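Local coordinates for protein ftsY (Mycoplasma mycoides, PDB 1ZU5) that serves as FtsY, the receptor of the signal recognition particle, an SRP54-type protein that joins a helical bundle to a P-loop domain, at residues K27-A32 with T69-I74; M51-K56 with A275-L280. All coordinates share one frame; numbering follows the deposited sequence.

Contact 1 of 2, residues K27-A32 with T69-I74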
loop_
_atom_site.group_PDB
_atom_site.type_symbol
_atom_site.label_atom_id
_atom_site.label_comp_id
_atom_site.label_asym_id
_atom_site.label_seq_id
_atom_site.Cartn_x
_atom_site.Cartn_y
_atom_site.Cartn_z
ATOM N N LYS A 27 -15.114 -23.062 20.668
ATOM C CA LYS A 27 -15.175 -24.226 21.568
ATOM C C LYS A 27 -15.564 -23.817 22.993
ATOM O O LYS A 27 -16.402 -24.461 23.635
ATOM C CB LYS A 27 -13.822 -24.957 21.618
ATOM C CG LYS A 27 -13.072 -25.093 20.286
ATOM C CD LYS A 27 -13.770 -26.037 19.300
ATOM C CE LYS A 27 -13.600 -27.516 19.697
ATOM N NZ LYS A 27 -12.231 -28.033 19.391
ATOM N N LYS A 28 -14.945 -22.728 23.453
ATOM C CA LYS A 28 -15.052 -22.211 24.815
ATOM C C LYS A 28 -16.348 -21.385 25.026
ATOM O O LYS A 28 -16.788 -21.167 26.170
ATOM C CB LYS A 28 -13.797 -21.354 25.092
ATOM C CG LYS A 28 -13.592 -20.867 26.547
ATOM C CD LYS A 28 -12.577 -21.710 27.334
ATOM C CE LYS A 28 -13.154 -23.078 27.736
ATOM N NZ LYS A 28 -12.551 -23.572 29.036
ATOM N N TYR A 29 -16.952 -20.950 23.913
ATOM C CA TYR A 29 -18.085 -20.005 23.898
ATOM C C TYR A 29 -19.358 -20.454 24.636
ATOM O O TYR A 29 -19.816 -21.596 24.491
ATOM C CB TYR A 29 -18.438 -19.603 22.450
ATOM C CG TYR A 29 -19.430 -18.470 22.394
ATOM C CD1 TYR A 29 -19.065 -17.191 22.812
ATOM C CD2 TYR A 29 -20.743 -18.677 21.964
ATOM C CE1 TYR A 29 -19.972 -16.133 22.782
ATOM C CE2 TYR A 29 -21.670 -17.619 21.940
ATOM C CZ TYR A 29 -21.265 -16.352 22.348
ATOM O OH TYR A 29 -22.145 -15.298 22.330
ATOM N N LYS A 30 -19.919 -19.532 25.420
ATOM C CA LYS A 30 -21.186 -19.749 26.103
ATOM C C LYS A 30 -22.004 -18.469 25.977
ATOM O O LYS A 30 -22.916 -18.406 25.160
ATOM C CB LYS A 30 -20.972 -20.172 27.565
ATOM C CG LYS A 30 -22.017 -21.186 28.090
ATOM C CD LYS A 30 -21.468 -22.054 29.278
ATOM C CE LYS A 30 -21.083 -21.147 30.540
ATOM N NZ LYS A 30 -20.947 -22.060 31.789
ATOM N N GLN A 31 -21.675 -17.439 26.759
ATOM C CA GLN A 31 -22.263 -16.111 26.516
ATOM C C GLN A 31 -21.214 -15.071 26.070
ATOM O O GLN A 31 -19.995 -15.242 26.268
ATOM C CB GLN A 31 -23.046 -15.573 27.725
ATOM C CG GLN A 31 -23.966 -16.570 28.418
ATOM C CD GLN A 31 -24.969 -15.864 29.325
ATOM O OE1 GLN A 31 -24.664 -15.544 30.485
ATOM N NE2 GLN A 31 -26.160 -15.585 28.791
ATOM N N ALA A 32 -21.737 -14.003 25.464
ATOM C CA ALA A 32 -20.984 -12.837 25.047
ATOM C C ALA A 32 -20.860 -11.901 26.238
ATOM O O ALA A 32 -21.334 -10.773 26.206
ATOM C CB ALA A 32 -21.689 -12.147 23.894
ATOM N N THR A 69 -26.584 -13.730 22.348
ATOM C CA THR A 69 -26.425 -13.903 20.911
ATOM C C THR A 69 -25.669 -15.217 20.725
ATOM O O THR A 69 -24.993 -15.680 21.647
ATOM C CB THR A 69 -25.691 -12.702 20.268
ATOM O OG1 THR A 69 -26.130 -11.485 20.880
ATOM C CG2 THR A 69 -26.040 -12.582 18.804
ATOM N N SER A 70 -25.834 -15.840 19.560
ATOM C CA SER A 70 -25.118 -17.079 19.215
ATOM C C SER A 70 -23.776 -16.698 18.614
ATOM O O SER A 70 -23.576 -15.536 18.235
ATOM C CB SER A 70 -25.925 -17.883 18.185
ATOM O OG SER A 70 -26.286 -17.035 17.088
ATOM N N PHE A 71 -22.871 -17.668 18.506
ATOM C CA PHE A 71 -21.550 -17.416 17.947
ATOM C C PHE A 71 -21.568 -17.035 16.470
ATOM O O PHE A 71 -20.808 -16.171 16.042
ATOM C CB PHE A 71 -20.626 -18.603 18.158
ATOM C CG PHE A 71 -19.169 -18.244 18.074
ATOM C CD1 PHE A 71 -18.586 -17.405 19.030
ATOM C CD2 PHE A 71 -18.370 -18.753 17.052
ATOM C CE1 PHE A 71 -17.220 -17.077 18.964
ATOM C CE2 PHE A 71 -16.998 -18.429 16.979
ATOM C CZ PHE A 71 -16.426 -17.591 17.937
ATOM N N GLU A 72 -22.433 -17.678 15.696
ATOM C CA GLU A 72 -22.589 -17.338 14.293
ATOM C C GLU A 72 -22.891 -15.843 14.146
ATOM O O GLU A 72 -22.439 -15.191 13.199
ATOM C CB GLU A 72 -23.698 -18.196 13.665
ATOM C CG GLU A 72 -23.597 -18.384 12.136
ATOM C CD GLU A 72 -24.706 -19.310 11.605
ATOM O OE1 GLU A 72 -25.895 -18.870 11.547
ATOM O OE2 GLU A 72 -24.384 -20.481 11.248
ATOM N N ASN A 73 -23.639 -15.293 15.093
ATOM C CA ASN A 73 -23.996 -13.889 15.023
ATOM C C ASN A 73 -22.917 -12.990 15.593
ATOM O O ASN A 73 -22.836 -11.814 15.228
ATOM C CB ASN A 73 -25.340 -13.629 15.708
ATOM C CG ASN A 73 -26.503 -14.183 14.915
ATOM O OD1 ASN A 73 -26.816 -13.697 13.817
ATOM N ND2 ASN A 73 -27.142 -15.222 15.453
ATOM N N ILE A 74 -22.110 -13.542 16.500
ATOM C CA ILE A 74 -20.908 -12.863 16.957
ATOM C C ILE A 74 -19.972 -12.531 15.757
ATOM O O ILE A 74 -19.578 -11.369 15.571
ATOM C CB ILE A 74 -20.196 -13.676 18.076
ATOM C CG1 ILE A 74 -21.017 -13.642 19.376
ATOM C CG2 ILE A 74 -18.786 -13.150 18.327
ATOM C CD1 ILE A 74 -21.353 -12.230 19.868
#

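Contact 2 of 2, residues M51-K56 with A275-L280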
loop_
_atom_site.group_PDB
_atom_site.type_symbol
_atom_site.label_atom_id
_atom_site.label_comp_id
_atom_site.label_asym_id
_atom_site.label_seq_id
_atom_site.Cartn_x
_atom_site.Cartn_y
_atom_site.Cartn_z
ATOM N N MET A 51 -3.729 -1.415 18.826
ATOM C CA MET A 51 -4.609 -1.381 20.003
ATOM C C MET A 51 -5.842 -0.526 19.822
ATOM O O MET A 51 -6.908 -0.875 20.308
ATOM C CB MET A 51 -3.843 -0.971 21.270
ATOM C CG MET A 51 -2.834 -2.035 21.727
ATOM S SD MET A 51 -3.639 -3.640 21.993
ATOM C CE MET A 51 -4.777 -3.093 23.291
ATOM N N LYS A 52 -5.701 0.593 19.126
ATOM C CA LYS A 52 -6.852 1.443 18.869
ATOM C C LYS A 52 -7.893 0.698 18.028
ATOM O O LYS A 52 -9.070 0.667 18.375
ATOM C CB LYS A 52 -6.427 2.755 18.226
ATOM C CG LYS A 52 -5.928 3.767 19.255
ATOM C CD LYS A 52 -5.023 4.786 18.613
ATOM C CE LYS A 52 -4.830 5.993 19.500
ATOM N NZ LYS A 52 -3.604 6.682 19.091
ATOM N N MET A 53 -7.457 0.056 16.956
ATOM C CA MET A 53 -8.352 -0.734 16.176
ATOM C C MET A 53 -8.975 -1.870 16.996
ATOM O O MET A 53 -10.140 -2.176 16.830
ATOM C CB MET A 53 -7.651 -1.243 14.928
ATOM C CG MET A 53 -7.649 -0.246 13.782
ATOM S SD MET A 53 -9.332 0.201 13.219
ATOM C CE MET A 53 -8.971 1.623 12.169
ATOM N N VAL A 54 -8.210 -2.475 17.900
ATOM C CA VAL A 54 -8.735 -3.554 18.731
ATOM C C VAL A 54 -9.896 -3.059 19.566
ATOM O O VAL A 54 -10.907 -3.731 19.653
ATOM C CB VAL A 54 -7.679 -4.151 19.641
ATOM C CG1 VAL A 54 -8.352 -4.931 20.818
ATOM C CG2 VAL A 54 -6.850 -5.074 18.848
ATOM N N LEU A 55 -9.768 -1.868 20.137
ATOM C CA LEU A 55 -10.799 -1.328 20.986
ATOM C C LEU A 55 -12.053 -0.930 20.210
ATOM O O LEU A 55 -13.155 -1.145 20.705
ATOM C CB LEU A 55 -10.268 -0.135 21.776
ATOM C CG LEU A 55 -11.183 0.408 22.879
ATOM C CD1 LEU A 55 -11.634 -0.732 23.780
ATOM C CD2 LEU A 55 -10.477 1.468 23.706
ATOM N N LYS A 56 -11.864 -0.316 19.034
ATOM C CA LYS A 56 -12.936 0.101 18.131
ATOM C C LYS A 56 -13.755 -1.098 17.715
ATOM O O LYS A 56 -14.951 -1.102 17.911
ATOM C CB LYS A 56 -12.401 0.821 16.867
ATOM C CG LYS A 56 -12.132 2.332 17.032
ATOM C CD LYS A 56 -12.065 3.047 15.668
ATOM C CE LYS A 56 -10.675 3.575 15.335
ATOM N NZ LYS A 56 -10.372 4.775 16.157
ATOM N N ALA A 275 -4.336 -1.387 10.807
ATOM C CA ALA A 275 -3.241 -0.620 11.400
ATOM C C ALA A 275 -2.839 0.534 10.479
ATOM O O ALA A 275 -2.649 1.631 10.929
ATOM C CB ALA A 275 -2.057 -1.510 11.774
ATOM N N ILE A 276 -2.734 0.314 9.179
ATOM C CA ILE A 276 -2.358 1.404 8.285
ATOM C C ILE A 276 -3.371 2.578 8.326
ATOM O O ILE A 276 -3.011 3.749 8.363
ATOM C CB ILE A 276 -2.183 0.859 6.884
ATOM C CG1 ILE A 276 -0.835 0.099 6.777
ATOM C CG2 ILE A 276 -2.317 2.001 5.857
ATOM C CD1 ILE A 276 -0.646 -0.720 5.514
ATOM N N LYS A 277 -4.647 2.247 8.328
ATOM C CA LYS A 277 -5.714 3.192 8.370
ATOM C C LYS A 277 -5.679 3.986 9.663
ATOM O O LYS A 277 -5.824 5.216 9.662
ATOM C CB LYS A 277 -7.011 2.386 8.286
ATOM C CG LYS A 277 -8.291 3.144 8.588
ATOM C CD LYS A 277 -8.548 4.224 7.555
ATOM C CE LYS A 277 -9.681 5.110 8.056
ATOM N NZ LYS A 277 -9.978 6.139 7.038
ATOM N N GLU A 278 -5.519 3.280 10.777
ATOM C CA GLU A 278 -5.351 3.913 12.062
ATOM C C GLU A 278 -4.120 4.819 12.122
ATOM O O GLU A 278 -4.231 5.921 12.543
ATOM C CB GLU A 278 -5.256 2.850 13.152
ATOM C CG GLU A 278 -5.306 3.422 14.575
ATOM C CD GLU A 278 -6.472 4.348 14.787
ATOM O OE1 GLU A 278 -7.598 3.977 14.417
ATOM O OE2 GLU A 278 -6.265 5.459 15.320
ATOM N N LEU A 279 -2.945 4.370 11.706
ATOM C CA LEU A 279 -1.752 5.100 12.103
ATOM C C LEU A 279 -1.380 6.112 11.070
ATOM O O LEU A 279 -0.767 7.100 11.383
ATOM C CB LEU A 279 -0.593 4.150 12.373
ATOM C CG LEU A 279 -0.833 2.966 13.326
ATOM C CD1 LEU A 279 0.463 2.211 13.543
ATOM C CD2 LEU A 279 -1.330 3.511 14.635
ATOM N N LEU A 280 -1.782 5.876 9.828
ATOM C CA LEU A 280 -1.448 6.791 8.746
ATOM C C LEU A 280 -2.660 7.484 8.143
ATOM O O LEU A 280 -2.546 8.556 7.606
ATOM C CB LEU A 280 -0.662 6.066 7.645
ATOM C CG LEU A 280 0.717 5.474 7.953
ATOM C CD1 LEU A 280 0.555 4.152 8.603
ATOM C CD2 LEU A 280 1.406 5.233 6.676
#

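Contact 1 of 2, residues K27-A32 with T69-I74
The rings of Y29 and F71 are brought together by matching first torsions: each CG lies opposite its own backbone nitrogen, with chi1 at -170° in Y29 and -159° in F71. Y29 follows the end of helix 6-28 and F71 opens helix 71-87, so two turning points of the helical bundle meet through their aromatic groups. CD1 of F71 makes the closest approach, standing over a face of the phenol, displaced toward the rim and 3.6 Å from CG of Y29. CB and the backbone N of F71 flank the CD2-CE2 side of the same ring. The centroids are 5.1 Å apart and the planes inclined at 50°, an oblique aromatic pair.

The far end of the same phenol is polar. Its hydroxyl reaches the chain just ahead of helix 71-87, where OH of Y29 donates a hydrogen bond of 3.0 Å to the backbone O of T69. The carbonyl oxygen lies at the edge of the phenol, while the hydroxyl approaches from above the carbonyl plane. I74 supports this end of the ring from one turn along its helix, with CG1 3.6 Å from OH of Y29. CD1 of I74 goes on to CB of A32, at 4.0 Å. S70, at the N-cap position, accepts the backbone N-H of I74 on its own O, the first i to i+4 bond of the helix. F36 of helix 34-46 meets the Y29 ring edge-to-face, and it also touches both F71 and I74.

A tyrosine thus works here as an amphipathic bridge: packing against F71 and F36 probably restricts the ring, while the single bond from the hydroxyl holds its far end and gives the T69 carbonyl a partner at the entrance to a helix.

Contact 2 of 2, residues M51-K56 with A275-L280
Lysines K52 and K56, with M53 between them, meet E278 in a surface contact between two domains, where helix 51-63 of the helical bundle crosses helix 272-279 of the P-loop domain. The local axes are nearly perpendicular, at 104°, and approach to 9.5 Å. So steep a crossing confines the contact to a small patch, in which E278 is the central residue.

In the glutamate, CG lies anti to the backbone N and the chain bends about CB-CG (chi2 51°), which presents the carboxylate to the lysines. K56 folds back through its last two torsions and forms a rather long salt bridge, NZ to OE1 of E278 at 3.4 Å. The K52 side chain crosses that of E278 at about a right angle and offers mainly its aliphatic part, with CD 3.6 Å from OE2 of E278. Its ammonium NZ stays 4.8 Å from that OE2, close enough that some favourable electrostatic contribution is likely.

Beside the charges, the buried, bent M53 brings CE obliquely against helix 272-279, 3.5 Å from OE1 of E278 and 3.9 Å from CG of K277, whose ammonium turns away to OD1 of N281. I276 packs on strands 230-236 and 258-262. This helix connects strands 258-262 and 284-288 in a parallel beta-alpha-beta crossover of the P-loop fold, and the bundle packed beside it gives the paired-domain layout of SRP54-type proteins.

How the contacts relate
Together the two contacts illustrate how an elongated two-domain protein is tied at different levels. Contact 1 is internal to the helical bundle and lies far out, its centre about 34 Å from the centre of the chain; contact 2 joins the bundle to the P-loop domain, about 16 Å from that centre. Their own centres are about 25 Å apart and their nearest atoms about 12 Å, so they do not touch. The connection runs through the chain: helix 51-63, used in contact 2, is followed directly by helix 71-87, used in contact 1, and the four segments alternate in sequence. Helix 34-46 packs on Y29, F71 and I74 through F36, and on M51 and V54 of segment 51-56.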